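Local structure of cytosolic IMP-GMP specific 5'-nucleotidase (Legionella pneumophila subsp. pneumophila, 4OHF) at residues Asn35-Val40 with Phe63-Ala68; Tyr41-Glu46 with Gly171-Ile176; Glu50-Pro55 with Val160-Asp165. The protein probably hydrolyses the 5'-phosphate of purine nucleoside monophosphates such as IMP and GMP, as a magnesium-binding cytosolic nucleotidase related to the HAD hydrolases. All coordinates share one frame; numbering follows the deposited sequence.

Interaction 1. Residues Asn35-Val40 with Phe63-Ala68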
ATOM      1  N   ASN B  35       4.434 -40.212   1.776  1.00 42.84           N
ATOM      2  CA  ASN B  35       3.235 -40.671   1.105  1.00 44.88           C
ATOM      3  C   ASN B  35       2.238 -39.557   0.840  1.00 44.52           C
ATOM      4  O   ASN B  35       1.656 -39.477  -0.247  1.00 43.14           O
ATOM      5  CB  ASN B  35       2.562 -41.782   1.904  1.00 46.39           C
ATOM      6  CG  ASN B  35       3.394 -43.036   1.956  1.00 48.82           C
ATOM      7  OD1 ASN B  35       4.209 -43.283   1.067  1.00 52.49           O
ATOM      8  ND2 ASN B  35       3.192 -43.844   2.990  1.00 49.38           N
ATOM      9  N   PHE B  36       2.048 -38.699   1.836  1.00 44.46           N
ATOM     10  CA  PHE B  36       1.111 -37.599   1.707  1.00 45.11           C
ATOM     11  C   PHE B  36       1.579 -36.562   0.681  1.00 46.08           C
ATOM     12  O   PHE B  36       0.772 -36.092  -0.133  1.00 45.12           O
ATOM     13  CB  PHE B  36       0.875 -36.961   3.077  1.00 43.96           C
ATOM     14  CG  PHE B  36      -0.077 -35.807   3.056  1.00 42.95           C
ATOM     15  CD1 PHE B  36       0.351 -34.538   2.671  1.00 42.46           C
ATOM     16  CD2 PHE B  36      -1.414 -35.989   3.401  1.00 44.12           C
ATOM     17  CE1 PHE B  36      -0.545 -33.466   2.627  1.00 42.45           C
ATOM     18  CE2 PHE B  36      -2.319 -34.922   3.356  1.00 42.58           C
ATOM     19  CZ  PHE B  36      -1.881 -33.659   2.967  1.00 42.08           C
ATOM     20  N   GLU B  37       2.864 -36.203   0.707  1.00 46.19           N
ATOM     21  CA  GLU B  37       3.380 -35.227  -0.256  1.00 48.26           C
ATOM     22  C   GLU B  37       3.187 -35.800  -1.648  1.00 48.05           C
ATOM     23  O   GLU B  37       2.694 -35.130  -2.543  1.00 48.70           O
ATOM     24  CB  GLU B  37       4.869 -34.949  -0.050  1.00 50.03           C
ATOM     25  CG  GLU B  37       5.222 -34.037   1.099  1.00 54.71           C
ATOM     26  CD  GLU B  37       4.655 -32.629   0.963  1.00 58.31           C
ATOM     27  OE1 GLU B  37       4.305 -32.200  -0.161  1.00 55.57           O
ATOM     28  OE2 GLU B  37       4.576 -31.940   2.006  1.00 62.75           O
ATOM     29  N   SER B  38       3.590 -37.052  -1.813  1.00 49.05           N
ATOM     30  CA  SER B  38       3.465 -37.746  -3.083  1.00 49.72           C
ATOM     31  C   SER B  38       2.040 -37.717  -3.625  1.00 48.55           C
ATOM     32  O   SER B  38       1.835 -37.455  -4.813  1.00 49.36           O
ATOM     33  CB  SER B  38       3.925 -39.191  -2.933  1.00 49.91           C
ATOM     34  OG  SER B  38       3.691 -39.893  -4.139  1.00 53.85           O
ATOM     35  N   LEU B  39       1.060 -37.981  -2.764  1.00 46.12           N
ATOM     36  CA  LEU B  39      -0.329 -37.969  -3.191  1.00 45.87           C
ATOM     37  C   LEU B  39      -0.635 -36.581  -3.750  1.00 47.13           C
ATOM     38  O   LEU B  39      -1.077 -36.448  -4.897  1.00 48.13           O
ATOM     39  CB  LEU B  39      -1.259 -38.262  -2.012  1.00 45.44           C
ATOM     40  CG  LEU B  39      -2.600 -38.964  -2.273  1.00 45.30           C
ATOM     41  CD1 LEU B  39      -3.596 -38.503  -1.234  1.00 44.34           C
ATOM     42  CD2 LEU B  39      -3.130 -38.663  -3.667  1.00 46.05           C
ATOM     43  N   VAL B  40      -0.393 -35.549  -2.939  1.00 47.08           N
ATOM     44  CA  VAL B  40      -0.643 -34.178  -3.364  1.00 47.78           C
ATOM     45  C   VAL B  40       0.050 -33.911  -4.686  1.00 47.66           C
ATOM     46  O   VAL B  40      -0.528 -33.298  -5.577  1.00 50.19           O
ATOM     47  CB  VAL B  40      -0.149 -33.145  -2.328  1.00 49.33           C
ATOM     48  CG1 VAL B  40      -0.297 -31.736  -2.888  1.00 49.08           C
ATOM     49  CG2 VAL B  40      -0.959 -33.269  -1.051  1.00 47.63           C
ATOM     50  N   PHE B  63       8.270 -38.126  -9.039  1.00 63.17           N
ATOM     51  CA  PHE B  63       8.359 -37.431  -7.762  1.00 59.65           C
ATOM     52  C   PHE B  63       9.433 -37.989  -6.844  1.00 56.84           C
ATOM     53  O   PHE B  63       9.417 -39.162  -6.489  1.00 54.65           O
ATOM     54  CB  PHE B  63       7.005 -37.472  -7.046  1.00 59.26           C
ATOM     55  CG  PHE B  63       7.045 -36.957  -5.631  1.00 57.80           C
ATOM     56  CD1 PHE B  63       7.244 -37.826  -4.568  1.00 58.33           C
ATOM     57  CD2 PHE B  63       6.890 -35.600  -5.363  1.00 56.95           C
ATOM     58  CE1 PHE B  63       7.286 -37.349  -3.255  1.00 57.75           C
ATOM     59  CE2 PHE B  63       6.931 -35.118  -4.056  1.00 55.52           C
ATOM     60  CZ  PHE B  63       7.128 -35.992  -3.003  1.00 55.36           C
ATOM     61  N   ASN B  64      10.378 -37.132  -6.475  1.00 55.41           N
ATOM     62  CA  ASN B  64      11.447 -37.515  -5.561  1.00 54.42           C
ATOM     63  C   ASN B  64      11.453 -36.559  -4.371  1.00 53.68           C
ATOM     64  O   ASN B  64      11.899 -35.409  -4.474  1.00 52.39           O
ATOM     65  CB  ASN B  64      12.806 -37.497  -6.258  1.00 52.61           C
ATOM     66  CG  ASN B  64      13.963 -37.577  -5.276  1.00 52.32           C
ATOM     67  OD1 ASN B  64      13.912 -38.294  -4.283  1.00 48.65           O
ATOM     68  ND2 ASN B  64      15.016 -36.834  -5.555  1.00 56.52           N
ATOM     69  N   PHE B  65      10.954 -37.056  -3.244  1.00 51.48           N
ATOM     70  CA  PHE B  65      10.855 -36.289  -2.010  1.00 49.68           C
ATOM     71  C   PHE B  65      12.054 -35.395  -1.700  1.00 49.19           C
ATOM     72  O   PHE B  65      11.891 -34.277  -1.232  1.00 48.65           O
ATOM     73  CB  PHE B  65      10.623 -37.249  -0.848  1.00 49.96           C
ATOM     74  CG  PHE B  65      10.120 -36.589   0.401  1.00 49.35           C
ATOM     75  CD1 PHE B  65      10.742 -36.829   1.617  1.00 49.28           C
ATOM     76  CD2 PHE B  65       8.992 -35.771   0.367  1.00 49.31           C
ATOM     77  CE1 PHE B  65      10.244 -36.269   2.793  1.00 53.15           C
ATOM     78  CE2 PHE B  65       8.483 -35.204   1.526  1.00 48.84           C
ATOM     79  CZ  PHE B  65       9.104 -35.450   2.747  1.00 51.78           C
ATOM     80  N   ASP B  66      13.261 -35.873  -1.965  1.00 48.82           N
ATOM     81  CA  ASP B  66      14.433 -35.079  -1.659  1.00 49.32           C
ATOM     82  C   ASP B  66      14.827 -33.991  -2.653  1.00 49.71           C
ATOM     83  O   ASP B  66      15.796 -33.279  -2.406  1.00 51.00           O
ATOM     84  CB  ASP B  66      15.636 -35.989  -1.412  1.00 50.85           C
ATOM     85  CG  ASP B  66      15.451 -36.882  -0.204  1.00 52.40           C
ATOM     86  OD1 ASP B  66      15.134 -36.355   0.888  1.00 51.97           O
ATOM     87  OD2 ASP B  66      15.630 -38.114  -0.343  1.00 52.98           O
ATOM     88  N   ASP B  67      14.105 -33.843  -3.761  1.00 49.56           N
ATOM     89  CA  ASP B  67      14.448 -32.800  -4.733  1.00 49.35           C
ATOM     90  C   ASP B  67      14.260 -31.398  -4.174  1.00 48.39           C
ATOM     91  O   ASP B  67      14.786 -30.414  -4.714  1.00 48.49           O
ATOM     92  CB  ASP B  67      13.630 -32.947  -6.019  1.00 51.56           C
ATOM     93  CG  ASP B  67      14.176 -34.026  -6.934  1.00 54.21           C
ATOM     94  OD1 ASP B  67      15.414 -34.214  -6.932  1.00 54.02           O
ATOM     95  OD2 ASP B  67      13.375 -34.672  -7.657  1.00 56.39           O
ATOM     96  N   ALA B  68      13.498 -31.303  -3.094  1.00 47.05           N
ATOM     97  CA  ALA B  68      13.259 -30.025  -2.447  1.00 45.49           C
ATOM     98  C   ALA B  68      13.243 -30.170  -0.920  1.00 44.43           C
ATOM     99  O   ALA B  68      13.204 -31.278  -0.374  1.00 44.45           O
ATOM    100  CB  ALA B  68      11.951 -29.417  -2.943  1.00 43.51           C
TER
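E37 and S38, neighbours on helix 33-51, lie against the rings of F63 and F65, which reach across from the loop further along the chain. E37 approaches with its stem first: its CB lies 3.9 Å from F63 CZ and 4.0 Å from F65 CE2. CG then comes up to the edge of the F65 ring, near its plane, with E37 CG 3.5 Å from F65 CE2. Here the chain bends (chi2 -62°), and the carboxylate turns away from both phenylalanines; OE1 makes a weak hydrogen bond to the backbone N of A131. E37 is buried, its aliphatic stem against the loop and its carboxylate directed elsewhere. S38 works differently, offering its backbone carbon in a CH-pi contact: S38 CA sits 4.0 Å from the centroid of the F63 ring, 18° off the normal. A chi1 of 171° puts F63 CG anti to the backbone N and carries the ring out to S38 CA. The opposite face of that ring is met by F65 N, 3.7 Å above the plane and offset toward the rim, so the ring lies between S38 of the helix and the backbone N of F65. In the fold, the contact brings the loop leading to strand 73-75 against helix 33-51; F63 also meets Y41 one turn further along that helix and I134 of helix 129-143, while F36 and L39 pack on helix 172-178.

Interaction 2. Residues Tyr41-Glu46 with Gly171-Ile176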
ATOM      1  N   TYR B  41       1.283 -34.368  -4.821  1.00 46.54           N
ATOM      2  CA  TYR B  41       2.004 -34.174  -6.064  1.00 47.96           C
ATOM      3  C   TYR B  41       1.189 -34.784  -7.211  1.00 49.66           C
ATOM      4  O   TYR B  41       0.835 -34.079  -8.165  1.00 49.11           O
ATOM      5  CB  TYR B  41       3.389 -34.812  -5.968  1.00 48.09           C
ATOM      6  CG  TYR B  41       4.209 -34.765  -7.246  1.00 50.24           C
ATOM      7  CD1 TYR B  41       4.148 -35.806  -8.169  1.00 50.00           C
ATOM      8  CD2 TYR B  41       5.075 -33.705  -7.508  1.00 49.36           C
ATOM      9  CE1 TYR B  41       4.933 -35.798  -9.312  1.00 51.06           C
ATOM     10  CE2 TYR B  41       5.860 -33.684  -8.648  1.00 49.46           C
ATOM     11  CZ  TYR B  41       5.787 -34.736  -9.549  1.00 50.83           C
ATOM     12  OH  TYR B  41       6.565 -34.735 -10.686  1.00 47.80           O
ATOM     13  N   ASP B  42       0.869 -36.077  -7.111  1.00 49.59           N
ATOM     14  CA  ASP B  42       0.085 -36.738  -8.152  1.00 49.84           C
ATOM     15  C   ASP B  42      -1.226 -36.009  -8.447  1.00 51.30           C
ATOM     16  O   ASP B  42      -1.448 -35.554  -9.560  1.00 52.57           O
ATOM     17  CB  ASP B  42      -0.231 -38.185  -7.773  1.00 48.54           C
ATOM     18  CG  ASP B  42       1.009 -39.050  -7.660  1.00 49.21           C
ATOM     19  OD1 ASP B  42       2.031 -38.718  -8.294  1.00 49.94           O
ATOM     20  OD2 ASP B  42       0.960 -40.075  -6.945  1.00 48.68           O
ATOM     21  N   LEU B  43      -2.099 -35.893  -7.453  1.00 52.45           N
ATOM     22  CA  LEU B  43      -3.372 -35.216  -7.668  1.00 52.76           C
ATOM     23  C   LEU B  43      -3.210 -33.865  -8.371  1.00 55.00           C
ATOM     24  O   LEU B  43      -3.972 -33.554  -9.282  1.00 57.00           O
ATOM     25  CB  LEU B  43      -4.105 -35.015  -6.336  1.00 49.91           C
ATOM     26  CG  LEU B  43      -4.464 -36.270  -5.547  1.00 49.01           C
ATOM     27  CD1 LEU B  43      -5.090 -35.889  -4.224  1.00 47.98           C
ATOM     28  CD2 LEU B  43      -5.408 -37.129  -6.366  1.00 48.85           C
ATOM     29  N   VAL B  44      -2.226 -33.069  -7.949  1.00 56.81           N
ATOM     30  CA  VAL B  44      -1.986 -31.742  -8.530  1.00 57.85           C
ATOM     31  C   VAL B  44      -1.443 -31.814  -9.944  1.00 59.26           C
ATOM     32  O   VAL B  44      -1.828 -31.024 -10.803  1.00 58.79           O
ATOM     33  CB  VAL B  44      -0.987 -30.915  -7.678  1.00 57.56           C
ATOM     34  CG1 VAL B  44      -0.610 -29.630  -8.399  1.00 57.46           C
ATOM     35  CG2 VAL B  44      -1.601 -30.576  -6.341  1.00 57.30           C
ATOM     36  N   LYS B  45      -0.537 -32.753 -10.180  1.00 62.05           N
ATOM     37  CA  LYS B  45       0.047 -32.920 -11.503  1.00 65.31           C
ATOM     38  C   LYS B  45      -1.040 -33.385 -12.465  1.00 67.49           C
ATOM     39  O   LYS B  45      -1.072 -32.992 -13.632  1.00 68.68           O
ATOM     40  CB  LYS B  45       1.183 -33.942 -11.451  1.00 65.21           C
ATOM     41  CG  LYS B  45       1.993 -34.034 -12.730  1.00 66.05           C
ATOM     42  CD  LYS B  45       3.148 -34.997 -12.574  1.00 67.70           C
ATOM     43  CE  LYS B  45       2.652 -36.371 -12.157  1.00 70.52           C
ATOM     44  NZ  LYS B  45       3.759 -37.359 -12.064  1.00 72.70           N
ATOM     45  N   GLU B  46      -1.936 -34.218 -11.956  1.00 69.60           N
ATOM     46  CA  GLU B  46      -3.038 -34.743 -12.743  1.00 72.40           C
ATOM     47  C   GLU B  46      -3.985 -33.621 -13.140  1.00 73.47           C
ATOM     48  O   GLU B  46      -4.262 -33.422 -14.319  1.00 74.71           O
ATOM     49  CB  GLU B  46      -3.784 -35.787 -11.923  1.00 74.02           C
ATOM     50  CG  GLU B  46      -5.068 -36.293 -12.537  1.00 76.67           C
ATOM     51  CD  GLU B  46      -5.946 -36.967 -11.503  1.00 77.64           C
ATOM     52  OE1 GLU B  46      -5.477 -37.940 -10.871  1.00 77.45           O
ATOM     53  OE2 GLU B  46      -7.097 -36.514 -11.317  1.00 79.08           O
ATOM     54  N   GLY B 171     -12.120 -32.544  -2.486  1.00 70.57           N
ATOM     55  CA  GLY B 171     -12.412 -33.615  -1.565  1.00 69.69           C
ATOM     56  C   GLY B 171     -11.756 -34.846  -2.155  1.00 68.60           C
ATOM     57  O   GLY B 171     -11.808 -35.935  -1.583  1.00 69.26           O
ATOM     58  N   THR B 172     -11.141 -34.670  -3.320  1.00 67.22           N
ATOM     59  CA  THR B 172     -10.446 -35.765  -3.991  1.00 66.03           C
ATOM     60  C   THR B 172      -9.320 -36.295  -3.096  1.00 63.57           C
ATOM     61  O   THR B 172      -9.103 -37.500  -3.005  1.00 62.09           O
ATOM     62  CB  THR B 172      -9.845 -35.300  -5.349  1.00 68.53           C
ATOM     63  OG1 THR B 172      -9.459 -33.918  -5.262  1.00 71.88           O
ATOM     64  CG2 THR B 172     -10.861 -35.464  -6.471  1.00 69.30           C
ATOM     65  N   LEU B 173      -8.616 -35.385  -2.425  1.00 61.23           N
ATOM     66  CA  LEU B 173      -7.526 -35.755  -1.535  1.00 58.20           C
ATOM     67  C   LEU B 173      -8.104 -36.469  -0.317  1.00 58.44           C
ATOM     68  O   LEU B 173      -7.587 -37.506   0.104  1.00 56.83           O
ATOM     69  CB  LEU B 173      -6.767 -34.506  -1.077  1.00 56.86           C
ATOM     70  CG  LEU B 173      -5.305 -34.616  -0.635  1.00 56.13           C
ATOM     71  CD1 LEU B 173      -4.976 -33.416   0.232  1.00 54.69           C
ATOM     72  CD2 LEU B 173      -5.064 -35.889   0.138  1.00 55.83           C
ATOM     73  N   LYS B 174      -9.183 -35.912   0.236  1.00 57.77           N
ATOM     74  CA  LYS B 174      -9.823 -36.476   1.423  1.00 58.66           C
ATOM     75  C   LYS B 174     -10.289 -37.912   1.204  1.00 58.15           C
ATOM     76  O   LYS B 174      -9.992 -38.801   2.004  1.00 56.50           O
ATOM     77  CB  LYS B 174     -11.027 -35.630   1.846  1.00 58.48           C
ATOM     78  CG  LYS B 174     -10.745 -34.159   2.086  1.00 61.66           C
ATOM     79  CD  LYS B 174     -10.060 -33.905   3.420  1.00 64.01           C
ATOM     80  CE  LYS B 174     -10.010 -32.407   3.701  1.00 65.58           C
ATOM     81  NZ  LYS B 174      -9.238 -32.077   4.929  1.00 67.37           N
ATOM     82  N   ASN B 175     -11.021 -38.137   0.120  1.00 58.10           N
ATOM     83  CA  ASN B 175     -11.546 -39.467  -0.167  1.00 59.10           C
ATOM     84  C   ASN B 175     -10.449 -40.507  -0.319  1.00 58.11           C
ATOM     85  O   ASN B 175     -10.583 -41.632   0.165  1.00 57.17           O
ATOM     86  CB  ASN B 175     -12.425 -39.445  -1.424  1.00 61.47           C
ATOM     87  CG  ASN B 175     -13.755 -38.721  -1.203  1.00 63.66           C
ATOM     88  OD1 ASN B 175     -14.170 -38.472  -0.062  1.00 63.62           O
ATOM     89  ND2 ASN B 175     -14.437 -38.397  -2.300  1.00 65.30           N
ATOM     90  N   ILE B 176      -9.363 -40.134  -0.987  1.00 57.29           N
ATOM     91  CA  ILE B 176      -8.260 -41.054  -1.175  1.00 54.71           C
ATOM     92  C   ILE B 176      -7.589 -41.433   0.145  1.00 54.75           C
ATOM     93  O   ILE B 176      -7.263 -42.601   0.353  1.00 54.18           O
ATOM     94  CB  ILE B 176      -7.191 -40.478  -2.119  1.00 53.73           C
ATOM     95  CG1 ILE B 176      -7.749 -40.373  -3.532  1.00 52.71           C
ATOM     96  CG2 ILE B 176      -5.976 -41.381  -2.130  1.00 51.21           C
ATOM     97  CD1 ILE B 176      -6.763 -39.830  -4.537  1.00 53.41           C
TER
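This is a small apolar helix-helix contact between helix 33-51 and the start of helix 172-178. Both belong to the insert of helices and a small antiparallel sheet between core strands 19-22 and 204-208, which is where a C1-type cap sits in HAD hydrolases. The two short segments run roughly antiparallel, with 142° between their directions and axes 11.2 Å apart, and side chains do the bridging. L43 carries nearly all of it from its side, spreading its two methyl groups over L173 and I176, three residues and so about one turn apart on the other helix. CG stands anti to the carbonyl carbon (chi1 -60°), and from there CD1 reaches L173, lying 3.6 Å from L173 CA and 3.8 Å from L173 CG; the two leucine side chains cross at about a right angle. L173 also touches F36 and L39, which extends the apolar patch along helix 33-51, and V167 of helix 153-170 adds to the surroundings of L43. G171, at the N-cap of helix 172-178, has positive phi (94°) and turns the chain out of helix 153-170 into this one. The other branch of L43 meets I176 tip to tip, with L43 CD2 3.5 Å from I176 CD1.

Interaction 3. Residues Glu50-Pro55 with Val160-Asp165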
ATOM      1  N   GLU B  50      -5.275 -32.156 -17.035  1.00 86.85           N
ATOM      2  CA  GLU B  50      -6.685 -32.309 -17.362  1.00 87.37           C
ATOM      3  C   GLU B  50      -7.472 -31.014 -17.480  1.00 87.29           C
ATOM      4  O   GLU B  50      -7.974 -30.691 -18.554  1.00 87.50           O
ATOM      5  CB  GLU B  50      -7.349 -33.242 -16.348  1.00 88.13           C
ATOM      6  CG  GLU B  50      -6.686 -34.617 -16.299  1.00 90.42           C
ATOM      7  CD  GLU B  50      -7.436 -35.623 -15.441  1.00 91.73           C
ATOM      8  OE1 GLU B  50      -6.950 -36.772 -15.312  1.00 90.97           O
ATOM      9  OE2 GLU B  50      -8.508 -35.263 -14.902  1.00 92.59           O
ATOM     10  N   SER B  51      -7.583 -30.264 -16.390  1.00 87.45           N
ATOM     11  CA  SER B  51      -8.346 -29.024 -16.428  1.00 87.74           C
ATOM     12  C   SER B  51      -7.561 -27.831 -16.968  1.00 87.84           C
ATOM     13  O   SER B  51      -8.128 -26.760 -17.194  1.00 88.26           O
ATOM     14  CB  SER B  51      -8.901 -28.697 -15.036  1.00 88.38           C
ATOM     15  OG  SER B  51      -7.860 -28.451 -14.110  1.00 88.75           O
ATOM     16  N   PHE B  52      -6.261 -28.006 -17.183  1.00 87.18           N
ATOM     17  CA  PHE B  52      -5.449 -26.914 -17.702  1.00 86.41           C
ATOM     18  C   PHE B  52      -4.808 -27.204 -19.042  1.00 87.07           C
ATOM     19  O   PHE B  52      -4.175 -26.330 -19.631  1.00 87.17           O
ATOM     20  CB  PHE B  52      -4.390 -26.503 -16.682  1.00 85.47           C
ATOM     21  CG  PHE B  52      -4.877 -25.472 -15.716  1.00 84.39           C
ATOM     22  CD1 PHE B  52      -4.913 -24.131 -16.078  1.00 83.26           C
ATOM     23  CD2 PHE B  52      -5.372 -25.844 -14.472  1.00 84.29           C
ATOM     24  CE1 PHE B  52      -5.440 -23.171 -15.216  1.00 83.47           C
ATOM     25  CE2 PHE B  52      -5.902 -24.892 -13.599  1.00 84.75           C
ATOM     26  CZ  PHE B  52      -5.937 -23.550 -13.975  1.00 83.77           C
ATOM     27  N   HIS B  53      -4.966 -28.433 -19.519  1.00 87.61           N
ATOM     28  CA  HIS B  53      -4.439 -28.810 -20.824  1.00 88.79           C
ATOM     29  C   HIS B  53      -2.951 -28.494 -20.996  1.00 88.66           C
ATOM     30  O   HIS B  53      -2.570 -27.684 -21.843  1.00 88.41           O
ATOM     31  CB  HIS B  53      -5.259 -28.099 -21.912  1.00 89.99           C
ATOM     32  CG  HIS B  53      -6.744 -28.188 -21.704  1.00 91.59           C
ATOM     33  ND1 HIS B  53      -7.606 -27.165 -22.041  1.00 91.57           N
ATOM     34  CD2 HIS B  53      -7.514 -29.168 -21.170  1.00 91.36           C
ATOM     35  CE1 HIS B  53      -8.840 -27.509 -21.719  1.00 91.95           C
ATOM     36  NE2 HIS B  53      -8.812 -28.719 -21.189  1.00 91.71           N
ATOM     37  N   TYR B  54      -2.118 -29.135 -20.182  1.00 88.77           N
ATOM     38  CA  TYR B  54      -0.667 -28.957 -20.246  1.00 88.17           C
ATOM     39  C   TYR B  54      -0.082 -30.116 -21.056  1.00 88.28           C
ATOM     40  O   TYR B  54      -0.752 -31.129 -21.273  1.00 88.26           O
ATOM     41  CB  TYR B  54      -0.067 -28.969 -18.832  1.00 87.08           C
ATOM     42  CG  TYR B  54       0.117 -27.606 -18.192  1.00 86.12           C
ATOM     43  CD1 TYR B  54       1.383 -27.024 -18.100  1.00 85.08           C
ATOM     44  CD2 TYR B  54      -0.968 -26.906 -17.655  1.00 85.52           C
ATOM     45  CE1 TYR B  54       1.568 -25.784 -17.487  1.00 83.84           C
ATOM     46  CE2 TYR B  54      -0.792 -25.662 -17.041  1.00 84.38           C
ATOM     47  CZ  TYR B  54       0.477 -25.110 -16.961  1.00 83.43           C
ATOM     48  OH  TYR B  54       0.656 -23.889 -16.355  1.00 81.22           O
ATOM     49  N   PRO B  55       1.177 -29.986 -21.510  1.00 88.22           N
ATOM     50  CA  PRO B  55       1.813 -31.052 -22.293  1.00 88.33           C
ATOM     51  C   PRO B  55       1.588 -32.444 -21.704  1.00 88.92           C
ATOM     52  O   PRO B  55       1.669 -32.635 -20.491  1.00 89.60           O
ATOM     53  CB  PRO B  55       3.285 -30.650 -22.280  1.00 87.51           C
ATOM     54  CG  PRO B  55       3.206 -29.159 -22.317  1.00 87.31           C
ATOM     55  CD  PRO B  55       2.104 -28.855 -21.316  1.00 87.69           C
ATOM     56  N   VAL B 160      -0.569 -23.926 -10.956  1.00 63.20           N
ATOM     57  CA  VAL B 160      -0.248 -24.934  -9.963  1.00 62.15           C
ATOM     58  C   VAL B 160      -0.915 -24.606  -8.633  1.00 63.49           C
ATOM     59  O   VAL B 160      -1.499 -25.490  -8.006  1.00 64.66           O
ATOM     60  CB  VAL B 160       1.276 -25.053  -9.759  1.00 60.68           C
ATOM     61  CG1 VAL B 160       1.570 -25.982  -8.611  1.00 61.32           C
ATOM     62  CG2 VAL B 160       1.932 -25.570 -11.020  1.00 58.48           C
ATOM     63  N   GLN B 161      -0.852 -23.343  -8.205  1.00 64.65           N
ATOM     64  CA  GLN B 161      -1.469 -22.952  -6.933  1.00 65.67           C
ATOM     65  C   GLN B 161      -2.966 -23.187  -7.000  1.00 66.53           C
ATOM     66  O   GLN B 161      -3.586 -23.594  -6.019  1.00 67.49           O
ATOM     67  CB  GLN B 161      -1.199 -21.479  -6.613  1.00 65.66           C
ATOM     68  CG  GLN B 161      -1.825 -20.999  -5.299  1.00 66.24           C
ATOM     69  CD  GLN B 161      -1.308 -21.755  -4.079  1.00 66.42           C
ATOM     70  OE1 GLN B 161      -0.098 -21.846  -3.856  1.00 68.14           O
ATOM     71  NE2 GLN B 161      -2.227 -22.293  -3.281  1.00 64.36           N
ATOM     72  N   TYR B 162      -3.541 -22.930  -8.168  1.00 67.42           N
ATOM     73  CA  TYR B 162      -4.964 -23.125  -8.369  1.00 68.31           C
ATOM     74  C   TYR B 162      -5.323 -24.591  -8.163  1.00 67.36           C
ATOM     75  O   TYR B 162      -6.295 -24.907  -7.473  1.00 68.04           O
ATOM     76  CB  TYR B 162      -5.363 -22.671  -9.778  1.00 71.40           C
ATOM     77  CG  TYR B 162      -6.822 -22.907 -10.124  1.00 74.31           C
ATOM     78  CD1 TYR B 162      -7.236 -24.101 -10.721  1.00 75.93           C
ATOM     79  CD2 TYR B 162      -7.790 -21.942  -9.849  1.00 75.63           C
ATOM     80  CE1 TYR B 162      -8.582 -24.324 -11.037  1.00 76.81           C
ATOM     81  CE2 TYR B 162      -9.133 -22.157 -10.157  1.00 76.84           C
ATOM     82  CZ  TYR B 162      -9.523 -23.349 -10.750  1.00 77.54           C
ATOM     83  OH  TYR B 162     -10.852 -23.563 -11.045  1.00 79.90           O
ATOM     84  N   CYS B 163      -4.542 -25.485  -8.758  1.00 65.47           N
ATOM     85  CA  CYS B 163      -4.796 -26.909  -8.613  1.00 65.77           C
ATOM     86  C   CYS B 163      -4.707 -27.358  -7.165  1.00 65.80           C
ATOM     87  O   CYS B 163      -5.547 -28.139  -6.703  1.00 65.86           O
ATOM     88  CB  CYS B 163      -3.806 -27.711  -9.435  1.00 66.80           C
ATOM     89  SG  CYS B 163      -4.000 -27.488 -11.189  1.00 68.29           S
ATOM     90  N   VAL B 164      -3.688 -26.870  -6.457  1.00 65.07           N
ATOM     91  CA  VAL B 164      -3.493 -27.223  -5.056  1.00 64.86           C
ATOM     92  C   VAL B 164      -4.724 -26.835  -4.238  1.00 65.71           C
ATOM     93  O   VAL B 164      -5.211 -27.622  -3.420  1.00 63.59           O
ATOM     94  CB  VAL B 164      -2.248 -26.518  -4.436  1.00 63.94           C
ATOM     95  CG1 VAL B 164      -2.049 -27.001  -3.014  1.00 63.53           C
ATOM     96  CG2 VAL B 164      -1.005 -26.807  -5.252  1.00 61.82           C
ATOM     97  N   ASP B 165      -5.221 -25.619  -4.459  1.00 67.76           N
ATOM     98  CA  ASP B 165      -6.400 -25.148  -3.735  1.00 70.95           C
ATOM     99  C   ASP B 165      -7.608 -25.989  -4.127  1.00 71.46           C
ATOM    100  O   ASP B 165      -8.428 -26.355  -3.277  1.00 72.52           O
ATOM    101  CB  ASP B 165      -6.699 -23.673  -4.046  1.00 71.97           C
ATOM    102  CG  ASP B 165      -5.552 -22.748  -3.680  1.00 74.25           C
ATOM    103  OD1 ASP B 165      -4.915 -22.970  -2.620  1.00 76.18           O
ATOM    104  OD2 ASP B 165      -5.301 -21.789  -4.452  1.00 73.64           O
TER
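F52 and Y162 meet with their ring planes 80° apart and their centroids separated by 5.4 Å, an oblique aromatic pair. F52 contributes the edge of its ring. Y162 CD1 lies in the plane of that ring, 3.3 Å from F52 CE2 and 3.5 Å from F52 CZ. With CG anti to the backbone N (chi1 177°), Y162 swings out from helix 153-170, and it is the CD1-CE1 side of its ring that F52 meets. C163, the next residue, meets the same phenylalanine near CD2: its SG is 3.9 Å from F52 CD2 and 4.9 Å from the F52 ring centroid, 62° off the normal, so the sulfur sits well away from the ring axis. C163 is buried and also packs on V44, R47 and L48 of helix 33-51, whereas Y162 is exposed, so F52 spans the margin between interior and surface. F52 is the first residue past the end of helix 33-51, and H53 after it has positive phi. The Y54 ring then takes F52 CB at its edge, in plane, and its OH hydrogen-bonds to D159 OD2. The result is a cysteine sulfur-aromatic contact beside an aromatic pair, joining the turn just after helix 33-51 to the middle of helix 153-170, in what is probably the cap of a HAD-type fold, away from the magnesium and GMP sites.

All three contacts use helix 33-51, taken in order from its N-terminal part to the turn that follows it. Interactions 1 and 2 touch through L39 against L173 and F63 against Y41, and interactions 2 and 3 through V44 against C163 and V164; interactions 1 and 3 stay about 5 Å apart at their nearest atoms. The chemistry shifts along the way: backbone CH over an aromatic face and a glutamate stem in 1, purely aliphatic branches in 2, aromatic edge and sulfur in 3. Each is partly buried. Interactions 1 and 2 have a side chain about 11 Å from the magnesium, whereas interaction 3, with Y162 exposed, is more peripheral.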